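Local coordinates for protein dITP/XTP pyrophosphatase (Mycobacteroides abscessus, PDB 6WWD) that probably hydrolyses non-canonical purine nucleoside triphosphates such as XTP, dITP and ITP to their monophosphates and diphosphate, using magnesium, and so cleanses the nucleotide pool, at residues D[1-9]-D[28-39]; D[67-78]-D[118-129]. All coordinates share one frame; numbering follows the deposited sequence.

Interaction 1: residues D[1-9]-D[28-39]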
loop_
_atom_site.group_PDB
_atom_site.type_symbol
_atom_site.label_atom_id
_atom_site.label_comp_id
_atom_site.label_asym_id
_atom_site.label_seq_id
_atom_site.Cartn_x
_atom_site.Cartn_y
_atom_site.Cartn_z
ATOM N N MET D 1 -6.418 0.718 39.313
ATOM C CA MET D 1 -5.485 0.280 38.282
ATOM C C MET D 1 -4.853 1.478 37.574
ATOM O O MET D 1 -5.550 2.431 37.221
ATOM C CB MET D 1 -6.211 -0.615 37.271
ATOM C CG MET D 1 -5.660 -0.557 35.856
ATOM S SD MET D 1 -6.513 -1.677 34.725
ATOM C CE MET D 1 -5.986 -3.273 35.360
ATOM N N LYS D 2 -3.537 1.427 37.355
ATOM C CA LYS D 2 -2.839 2.475 36.628
ATOM C C LYS D 2 -2.725 2.114 35.156
ATOM O O LYS D 2 -2.463 0.957 34.811
ATOM C CB LYS D 2 -1.450 2.736 37.212
ATOM C CG LYS D 2 -1.466 3.436 38.566
ATOM C CD LYS D 2 -0.073 3.870 38.958
ATOM C CE LYS D 2 0.075 4.011 40.457
ATOM N NZ LYS D 2 1.503 3.906 40.883
ATOM N N ILE D 3 -2.945 3.113 34.300
ATOM C CA ILE D 3 -2.771 3.014 32.857
ATOM C C ILE D 3 -1.845 4.135 32.412
ATOM O O ILE D 3 -2.070 5.301 32.753
ATOM C CB ILE D 3 -4.116 3.103 32.103
ATOM C CG1 ILE D 3 -4.998 1.897 32.440
ATOM C CG2 ILE D 3 -3.885 3.254 30.589
ATOM C CD1 ILE D 3 -6.301 1.877 31.713
ATOM N N LEU D 4 -0.804 3.792 31.664
ATOM C CA LEU D 4 0.097 4.804 31.128
ATOM C C LEU D 4 -0.490 5.405 29.846
ATOM O O LEU D 4 -0.825 4.680 28.898
ATOM C CB LEU D 4 1.478 4.197 30.863
ATOM C CG LEU D 4 2.494 5.090 30.143
ATOM C CD1 LEU D 4 2.919 6.304 31.002
ATOM C CD2 LEU D 4 3.709 4.272 29.735
ATOM N N VAL D 5 -0.633 6.728 29.812
ATOM C CA VAL D 5 -0.895 7.431 28.560
ATOM C C VAL D 5 0.433 7.980 28.037
ATOM O O VAL D 5 1.095 8.775 28.717
ATOM C CB VAL D 5 -1.948 8.535 28.729
ATOM C CG1 VAL D 5 -2.166 9.237 27.397
ATOM C CG2 VAL D 5 -3.256 7.930 29.243
ATOM N N ALA D 6 0.847 7.525 26.852
ATOM C CA ALA D 6 2.143 7.892 26.274
ATOM C C ALA D 6 2.088 9.319 25.720
ATOM O O ALA D 6 2.221 9.579 24.526
ATOM C CB ALA D 6 2.563 6.902 25.196
ATOM N N SER D 7 1.902 10.255 26.634
ATOM C CA SER D 7 1.775 11.657 26.281
ATOM C C SER D 7 2.352 12.501 27.405
ATOM O O SER D 7 2.366 12.080 28.564
ATOM C CB SER D 7 0.306 12.031 26.053
ATOM O OG SER D 7 0.157 13.401 25.733
ATOM N N ARG D 8 2.849 13.688 27.046
ATOM C CA ARG D 8 3.212 14.703 28.028
ATOM C C ARG D 8 2.158 15.796 28.147
ATOM O O ARG D 8 2.388 16.793 28.837
ATOM C CB ARG D 8 4.553 15.332 27.663
ATOM C CG ARG D 8 5.713 14.353 27.603
ATOM C CD ARG D 8 6.982 15.053 27.157
ATOM N NE ARG D 8 8.135 14.219 27.443
ATOM C CZ ARG D 8 8.513 13.181 26.695
ATOM N NH1 ARG D 8 7.842 12.861 25.592
ATOM N NH2 ARG D 8 9.578 12.469 27.047
ATOM N N ASN D 9 1.032 15.656 27.445
ATOM C CA ASN D 9 -0.030 16.654 27.458
ATOM C C ASN D 9 -1.084 16.302 28.502
ATOM O O ASN D 9 -1.852 15.344 28.291
ATOM C CB ASN D 9 -0.664 16.751 26.081
ATOM C CG ASN D 9 -1.739 17.814 25.998
ATOM O OD1 ASN D 9 -2.162 18.383 27.011
ATOM N ND2 ASN D 9 -2.196 18.085 24.774
ATOM N N VAL D 28 -9.409 3.744 37.979
ATOM C CA VAL D 28 -8.375 3.769 36.951
ATOM C C VAL D 28 -7.697 5.127 37.019
ATOM O O VAL D 28 -8.299 6.140 36.642
ATOM C CB VAL D 28 -8.945 3.524 35.548
ATOM C CG1 VAL D 28 -7.861 3.690 34.504
ATOM C CG2 VAL D 28 -9.559 2.140 35.465
ATOM N N GLU D 29 -6.456 5.163 37.496
ATOM C CA GLU D 29 -5.681 6.398 37.455
ATOM C C GLU D 29 -4.727 6.372 36.269
ATOM O O GLU D 29 -4.002 5.395 36.057
ATOM C CB GLU D 29 -4.926 6.686 38.758
ATOM C CG GLU D 29 -4.227 5.534 39.441
ATOM C CD GLU D 29 -3.938 5.839 40.916
ATOM O OE1 GLU D 29 -4.728 6.590 41.549
ATOM O OE2 GLU D 29 -2.919 5.332 41.441
ATOM N N LEU D 30 -4.783 7.430 35.476
ATOM C CA LEU D 30 -3.919 7.621 34.328
ATOM C C LEU D 30 -2.641 8.312 34.783
ATOM O O LEU D 30 -2.685 9.240 35.590
ATOM C CB LEU D 30 -4.632 8.488 33.299
ATOM C CG LEU D 30 -6.016 7.966 32.919
ATOM C CD1 LEU D 30 -6.615 8.870 31.866
ATOM C CD2 LEU D 30 -5.967 6.509 32.450
ATOM N N VAL D 31 -1.508 7.844 34.276
ATOM C CA VAL D 31 -0.192 8.410 34.529
ATOM C C VAL D 31 0.370 8.781 33.167
ATOM O O VAL D 31 -0.047 8.224 32.147
ATOM C CB VAL D 31 0.756 7.449 35.297
ATOM C CG1 VAL D 31 0.075 6.903 36.551
ATOM C CG2 VAL D 31 1.200 6.293 34.409
ATOM N N SER D 32 1.231 9.795 33.134
ATOM C CA SER D 32 1.810 10.303 31.895
ATOM C C SER D 32 3.286 9.917 31.794
ATOM O O SER D 32 3.857 9.294 32.686
ATOM C CB SER D 32 1.656 11.824 31.804
ATOM O OG SER D 32 2.655 12.447 32.599
ATOM N N LEU D 33 3.905 10.316 30.685
ATOM C CA LEU D 33 5.332 10.083 30.483
ATOM C C LEU D 33 6.198 10.830 31.499
ATOM O O LEU D 33 7.368 10.478 31.669
ATOM C CB LEU D 33 5.705 10.471 29.054
ATOM C CG LEU D 33 5.127 9.485 28.039
ATOM C CD1 LEU D 33 5.313 9.963 26.597
ATOM C CD2 LEU D 33 5.793 8.131 28.240
ATOM N N THR D 34 5.688 11.913 32.098
ATOM C CA THR D 34 6.412 12.607 33.165
ATOM C C THR D 34 6.274 11.924 34.528
ATOM O O THR D 34 6.969 12.313 35.469
ATOM C CB THR D 34 5.963 14.077 33.252
ATOM O OG1 THR D 34 4.598 14.151 33.664
ATOM C CG2 THR D 34 6.102 14.770 31.910
ATOM N N ASP D 35 5.369 10.948 34.668
ATOM C CA ASP D 35 5.206 10.184 35.905
ATOM C C ASP D 35 6.033 8.912 35.922
ATOM O O ASP D 35 6.025 8.191 36.921
ATOM C CB ASP D 35 3.734 9.814 36.107
ATOM C CG ASP D 35 2.839 11.024 36.123
ATOM O OD1 ASP D 35 3.100 11.913 36.954
ATOM O OD2 ASP D 35 1.892 11.104 35.307
ATOM N N VAL D 36 6.675 8.575 34.817
ATOM C CA VAL D 36 7.532 7.398 34.773
ATOM C C VAL D 36 8.887 7.885 34.278
ATOM O O VAL D 36 8.971 8.960 33.655
ATOM C CB VAL D 36 6.916 6.282 33.908
ATOM C CG1 VAL D 36 5.586 5.864 34.502
ATOM C CG2 VAL D 36 6.716 6.732 32.452
ATOM N N PRO D 37 9.971 7.182 34.602
ATOM C CA PRO D 37 11.296 7.604 34.136
ATOM C C PRO D 37 11.356 7.772 32.624
ATOM O O PRO D 37 10.736 7.030 31.860
ATOM C CB PRO D 37 12.210 6.487 34.633
ATOM C CG PRO D 37 11.531 6.032 35.896
ATOM C CD PRO D 37 10.055 6.146 35.646
ATOM N N GLU D 38 12.101 8.783 32.207
ATOM C CA GLU D 38 12.268 9.065 30.791
ATOM C C GLU D 38 12.881 7.870 30.082
ATOM O O GLU D 38 13.773 7.197 30.609
ATOM C CB GLU D 38 13.166 10.298 30.612
ATOM C CG GLU D 38 12.936 11.044 29.311
ATOM C CD GLU D 38 13.781 12.317 29.215
ATOM O OE1 GLU D 38 14.953 12.282 29.646
ATOM O OE2 GLU D 38 13.271 13.348 28.717
ATOM N N TYR D 39 12.409 7.612 28.874
ATOM C CA TYR D 39 13.032 6.597 28.047
ATOM C C TYR D 39 13.124 7.109 26.622
ATOM O O TYR D 39 12.427 8.046 26.232
ATOM C CB TYR D 39 12.272 5.269 28.121
ATOM C CG TYR D 39 10.790 5.316 27.767
ATOM C CD1 TYR D 39 10.365 5.261 26.435
ATOM C CD2 TYR D 39 9.817 5.341 28.765
ATOM C CE1 TYR D 39 9.010 5.272 26.106
ATOM C CE2 TYR D 39 8.456 5.340 28.451
ATOM C CZ TYR D 39 8.061 5.307 27.115
ATOM O OH TYR D 39 6.721 5.305 26.797
HETATM O O HOH W 1 -5.918 3.047 40.077
HETATM O O HOH W 2 10.880 13.335 29.745
#

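Interaction 2: residues D[67-78]-D[118-129]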
loop_
_atom_site.group_PDB
_atom_site.type_symbol
_atom_site.label_atom_id
_atom_site.label_comp_id
_atom_site.label_asym_id
_atom_site.label_seq_id
_atom_site.Cartn_x
_atom_site.Cartn_y
_atom_site.Cartn_z
ATOM N N ALA D 67 -0.493 -1.204 31.293
ATOM C CA ALA D 67 -1.210 -1.005 30.052
ATOM C C ALA D 67 -0.940 0.410 29.550
ATOM O O ALA D 67 -0.830 1.359 30.336
ATOM C CB ALA D 67 -2.705 -1.243 30.273
ATOM N N CYS D 68 -0.776 0.551 28.243
ATOM C CA CYS D 68 -0.352 1.826 27.696
ATOM C C CYS D 68 -1.235 2.181 26.517
ATOM O O CYS D 68 -1.428 1.366 25.619
ATOM C CB CYS D 68 1.123 1.814 27.262
ATOM S SG CYS D 68 1.552 3.389 26.480
ATOM N N VAL D 69 -1.781 3.386 26.539
ATOM C CA VAL D 69 -2.517 3.964 25.423
ATOM C C VAL D 69 -1.631 5.025 24.785
ATOM O O VAL D 69 -1.082 5.886 25.489
ATOM C CB VAL D 69 -3.854 4.577 25.881
ATOM C CG1 VAL D 69 -4.486 5.351 24.742
ATOM C CG2 VAL D 69 -4.784 3.510 26.379
ATOM N N ALA D 70 -1.502 4.978 23.462
ATOM C CA ALA D 70 -0.722 5.959 22.722
ATOM C C ALA D 70 -1.548 6.447 21.546
ATOM O O ALA D 70 -2.415 5.729 21.046
ATOM C CB ALA D 70 0.594 5.375 22.210
ATOM N N ASP D 71 -1.277 7.665 21.090
ATOM C CA ASP D 71 -2.015 8.186 19.951
ATOM C C ASP D 71 -1.056 8.691 18.882
ATOM O O ASP D 71 0.157 8.811 19.095
ATOM C CB ASP D 71 -3.030 9.247 20.392
ATOM C CG ASP D 71 -2.433 10.270 21.294
ATOM O OD1 ASP D 71 -1.339 10.788 20.966
ATOM O OD2 ASP D 71 -3.035 10.516 22.364
ATOM N N ASP D 72 -1.615 8.918 17.697
ATOM C CA ASP D 72 -0.827 9.323 16.534
ATOM C C ASP D 72 -1.770 9.895 15.494
ATOM O O ASP D 72 -2.668 9.185 15.036
ATOM C CB ASP D 72 -0.058 8.131 15.971
ATOM C CG ASP D 72 1.217 8.546 15.297
ATOM O OD1 ASP D 72 2.292 8.417 15.914
ATOM O OD2 ASP D 72 1.141 9.038 14.164
ATOM N N SER D 73 -1.574 11.165 15.125
ATOM C CA SER D 73 -2.511 11.883 14.273
ATOM C C SER D 73 -1.744 12.635 13.200
ATOM O O SER D 73 -0.540 12.890 13.333
ATOM C CB SER D 73 -3.373 12.877 15.072
ATOM O OG SER D 73 -4.014 12.196 16.127
ATOM N N GLY D 74 -2.454 12.988 12.132
ATOM C CA GLY D 74 -1.836 13.788 11.090
ATOM C C GLY D 74 -2.694 13.818 9.837
ATOM O O GLY D 74 -3.903 13.583 9.892
ATOM N N LEU D 75 -2.046 14.151 8.714
ATOM C CA LEU D 75 -2.720 14.352 7.441
ATOM C C LEU D 75 -2.232 13.332 6.421
ATOM O O LEU D 75 -1.024 13.110 6.289
ATOM C CB LEU D 75 -2.484 15.782 6.943
ATOM C CG LEU D 75 -3.109 16.234 5.624
ATOM C CD1 LEU D 75 -4.630 16.306 5.752
ATOM C CD2 LEU D 75 -2.538 17.612 5.296
ATOM N N ALA D 76 -3.163 12.733 5.688
ATOM C CA ALA D 76 -2.855 11.762 4.643
ATOM C C ALA D 76 -3.374 12.302 3.321
ATOM O O ALA D 76 -4.578 12.526 3.176
ATOM C CB ALA D 76 -3.488 10.390 4.938
ATOM N N VAL D 77 -2.478 12.494 2.357
ATOM C CA VAL D 77 -2.816 13.076 1.059
ATOM C C VAL D 77 -2.613 12.005 -0.011
ATOM O O VAL D 77 -1.505 11.468 -0.160
ATOM C CB VAL D 77 -1.965 14.325 0.756
ATOM C CG1 VAL D 77 -2.343 14.924 -0.587
ATOM C CG2 VAL D 77 -2.071 15.358 1.884
ATOM N N ASP D 78 -3.681 11.696 -0.753
ATOM C CA ASP D 78 -3.612 10.669 -1.789
ATOM C C ASP D 78 -2.439 10.901 -2.739
ATOM O O ASP D 78 -1.648 9.986 -3.021
ATOM C CB ASP D 78 -4.928 10.626 -2.574
ATOM C CG ASP D 78 -6.129 10.302 -1.696
ATOM O OD1 ASP D 78 -5.996 10.292 -0.453
ATOM O OD2 ASP D 78 -7.225 10.058 -2.242
ATOM N N GLY D 118 -7.514 14.568 -3.133
ATOM C CA GLY D 118 -8.112 13.934 -1.964
ATOM C C GLY D 118 -7.139 13.786 -0.805
ATOM O O GLY D 118 -5.937 13.584 -0.986
ATOM N N ALA D 119 -7.691 13.850 0.411
ATOM C CA ALA D 119 -6.915 13.772 1.642
ATOM C C ALA D 119 -7.841 13.409 2.800
ATOM O O ALA D 119 -9.061 13.453 2.675
ATOM C CB ALA D 119 -6.197 15.097 1.932
ATOM N N ALA D 120 -7.239 13.131 3.959
ATOM C CA ALA D 120 -7.983 12.864 5.187
ATOM C C ALA D 120 -7.168 13.297 6.403
ATOM O O ALA D 120 -5.948 13.112 6.438
ATOM C CB ALA D 120 -8.332 11.377 5.317
ATOM N N PHE D 121 -7.845 13.866 7.401
ATOM C CA PHE D 121 -7.271 13.935 8.736
ATOM C C PHE D 121 -7.462 12.573 9.396
ATOM O O PHE D 121 -8.554 12.002 9.353
ATOM C CB PHE D 121 -7.932 15.029 9.567
ATOM C CG PHE D 121 -7.325 16.405 9.392
ATOM C CD1 PHE D 121 -5.954 16.598 9.432
ATOM C CD2 PHE D 121 -8.149 17.519 9.240
ATOM C CE1 PHE D 121 -5.417 17.889 9.294
ATOM C CE2 PHE D 121 -7.624 18.809 9.090
ATOM C CZ PHE D 121 -6.263 18.994 9.122
ATOM N N VAL D 122 -6.396 12.034 9.972
ATOM C CA VAL D 122 -6.399 10.694 10.547
ATOM C C VAL D 122 -5.965 10.796 11.993
ATOM O O VAL D 122 -5.022 11.521 12.321
ATOM C CB VAL D 122 -5.459 9.726 9.799
ATOM C CG1 VAL D 122 -5.551 8.334 10.406
ATOM C CG2 VAL D 122 -5.776 9.688 8.327
ATOM N N SER D 123 -6.621 10.031 12.854
ATOM C CA SER D 123 -6.255 9.976 14.256
ATOM C C SER D 123 -6.299 8.515 14.687
ATOM O O SER D 123 -7.322 7.844 14.503
ATOM C CB SER D 123 -7.196 10.844 15.080
ATOM O OG SER D 123 -6.867 10.797 16.433
ATOM N N ALA D 124 -5.169 7.997 15.164
ATOM C CA ALA D 124 -5.063 6.612 15.601
ATOM C C ALA D 124 -4.740 6.535 17.088
ATOM O O ALA D 124 -3.996 7.367 17.621
ATOM C CB ALA D 124 -4.001 5.851 14.800
ATOM N N CYS D 125 -5.293 5.514 17.737
ATOM C CA CYS D 125 -5.125 5.237 19.160
ATOM C C CYS D 125 -4.815 3.763 19.320
ATOM O O CYS D 125 -5.540 2.919 18.777
ATOM C CB CYS D 125 -6.388 5.569 19.959
ATOM S SG CYS D 125 -6.582 7.300 20.395
ATOM N N ALA D 126 -3.764 3.444 20.076
ATOM C CA ALA D 126 -3.414 2.053 20.321
ATOM C C ALA D 126 -3.416 1.746 21.812
ATOM O O ALA D 126 -3.118 2.608 22.652
ATOM C CB ALA D 126 -2.050 1.706 19.733
ATOM N N LEU D 127 -3.792 0.509 22.131
ATOM C CA LEU D 127 -3.696 -0.017 23.483
ATOM C C LEU D 127 -2.888 -1.299 23.435
ATOM O O LEU D 127 -3.174 -2.184 22.623
ATOM C CB LEU D 127 -5.070 -0.297 24.092
ATOM C CG LEU D 127 -5.045 -1.155 25.380
ATOM C CD1 LEU D 127 -4.500 -0.388 26.570
ATOM C CD2 LEU D 127 -6.422 -1.747 25.693
ATOM N N VAL D 128 -1.892 -1.399 24.306
ATOM C CA VAL D 128 -1.147 -2.636 24.524
ATOM C C VAL D 128 -1.222 -2.931 26.012
ATOM O O VAL D 128 -0.981 -2.045 26.842
ATOM C CB VAL D 128 0.315 -2.535 24.050
ATOM C CG1 VAL D 128 1.060 -3.826 24.335
ATOM C CG2 VAL D 128 0.373 -2.199 22.564
ATOM N N THR D 129 -1.613 -4.125 26.338
ATOM C CA THR D 129 -1.802 -4.522 27.723
ATOM C C THR D 129 -0.523 -5.131 28.270
ATOM O O THR D 129 0.368 -5.526 27.509
ATOM C CB THR D 129 -2.951 -5.527 27.828
ATOM O OG1 THR D 129 -2.569 -6.759 27.199
ATOM C CG2 THR D 129 -4.223 -4.964 27.181
HETATM O O HOH W 3 -9.131 10.651 1.038
#

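Interaction 1: residues D[1-9]-D[28-39]
Leu4 turns its CG anti to the backbone N (chi1 173°), which carries CD1 across to Val31 CG2 at 3.8 Å; Glu29, with chi1 42°, sets its CG between its own N and carbonyl carbon, against CG of Lys2. Both pairs lie on one face of the parallel strand pair that closes the beta-alpha-beta crossover formed by strand 2-5, helix 10-22 and strand 29-31. Lys2 and Glu29 lie aslant, and the carboxylate reaches the aliphatic CE rather than the amine, with Lys2 NZ still 4.7 Å from Glu29 OE2. On the other face, towards helix 10-22, Ile3 meets Val28 and Leu30, its CD1 lying 3.7 Å from Val28 CG1. Backbone bonds alternate between the strands, from Glu29 N to Met1 O through to Val5 N and Val31 O.

Beyond the strands the chains stay together. Leu33 inserts its CD1 against the Ala6-Ser7 peptide, 3.4 Å from Ala6 C, and its own N reaches Ser7 O. Ser7, Arg8 and Asn9 are among the predicted substrate-binding residues. Arg8 forms a salt bridge with Glu41. In the type I turn from Ser32 to Asp35, Asp35 OD2 accepts from Ser32 N at 2.6 Å through its anti lone pair and from Ser32 OG above the carboxylate plane.

Interaction 2: residues D[67-78]-D[118-129]
The long antiparallel strand pair 67-77 and 118-128 runs through the middle of the mixed sheet of this HAM1-family enzyme and carries Asp72, the predicted proton acceptor and magnesium ligand. Reciprocal backbone bonds join Cys68 with Val128, Ala70 with Ala126, Asp72 with Ala124, Gly74 with Val122 and Ala76 with Ala120, recurring at every second residue. Apart from Asp72 and the two valines these pairs carry only alanine and cysteine side chains, and Gly74 none; this face lies partly against helix 49-64. There Ala76 CB meets Val122 CG2 at 4.1 Å. Asp72 leads its carboxylate away from strand 118-128, and OD1 forms a salt bridge with Lys56, whose NZ also bonds to Asp71 O; this second-shell grip probably positions the acid.

The opposite face bears the non-hydrogen-bonded pairs. Leu127 sends CD1 obliquely against Val69 CG2, 3.9 Å away, and both side chains pack on Leu188 of the second subunit, while Cys125 touches Leu192 and Ser123 touches Pro193 of that subunit. The dimer is therefore built partly on this face. Ser73, a predicted substrate-binding residue, turns OG beside its backbone N (chi1 -54°), and its hydroxyl shares a hydrogen bond of 3.2 Å with Ser123 OG. Further along, Leu75 CD1 slants against Phe121 CD1 at 3.9 Å. The phenyl group also touches Asp158 of the predicted substrate site and meets the ring of Phe161. Its edge is turned to the backbone of the partner strand, with Gly74 O lying in the ring plane, 3.7 Å from Phe121 CD1.

Overall arrangement
Interactions 1 and 2 occupy one mixed sheet, their centres about 19 Å apart. Strand 2-5 stands between 29-31 and 67-77, and probable hydrogen bonds of Leu4 with Ala67 and Val69 join the two contacts. Interaction 1 is a surface contact of short parallel strands, with charged side chains at both ends and a turn and loop following the strands; interaction 2 is a buried antiparallel pairing near the centre of the chain, rich in alanine and valine. Each supplies part of the predicted active site, substrate-binding residues from 1-9 and the acid from 67-78. Only interaction 2 is touched by the second subunit.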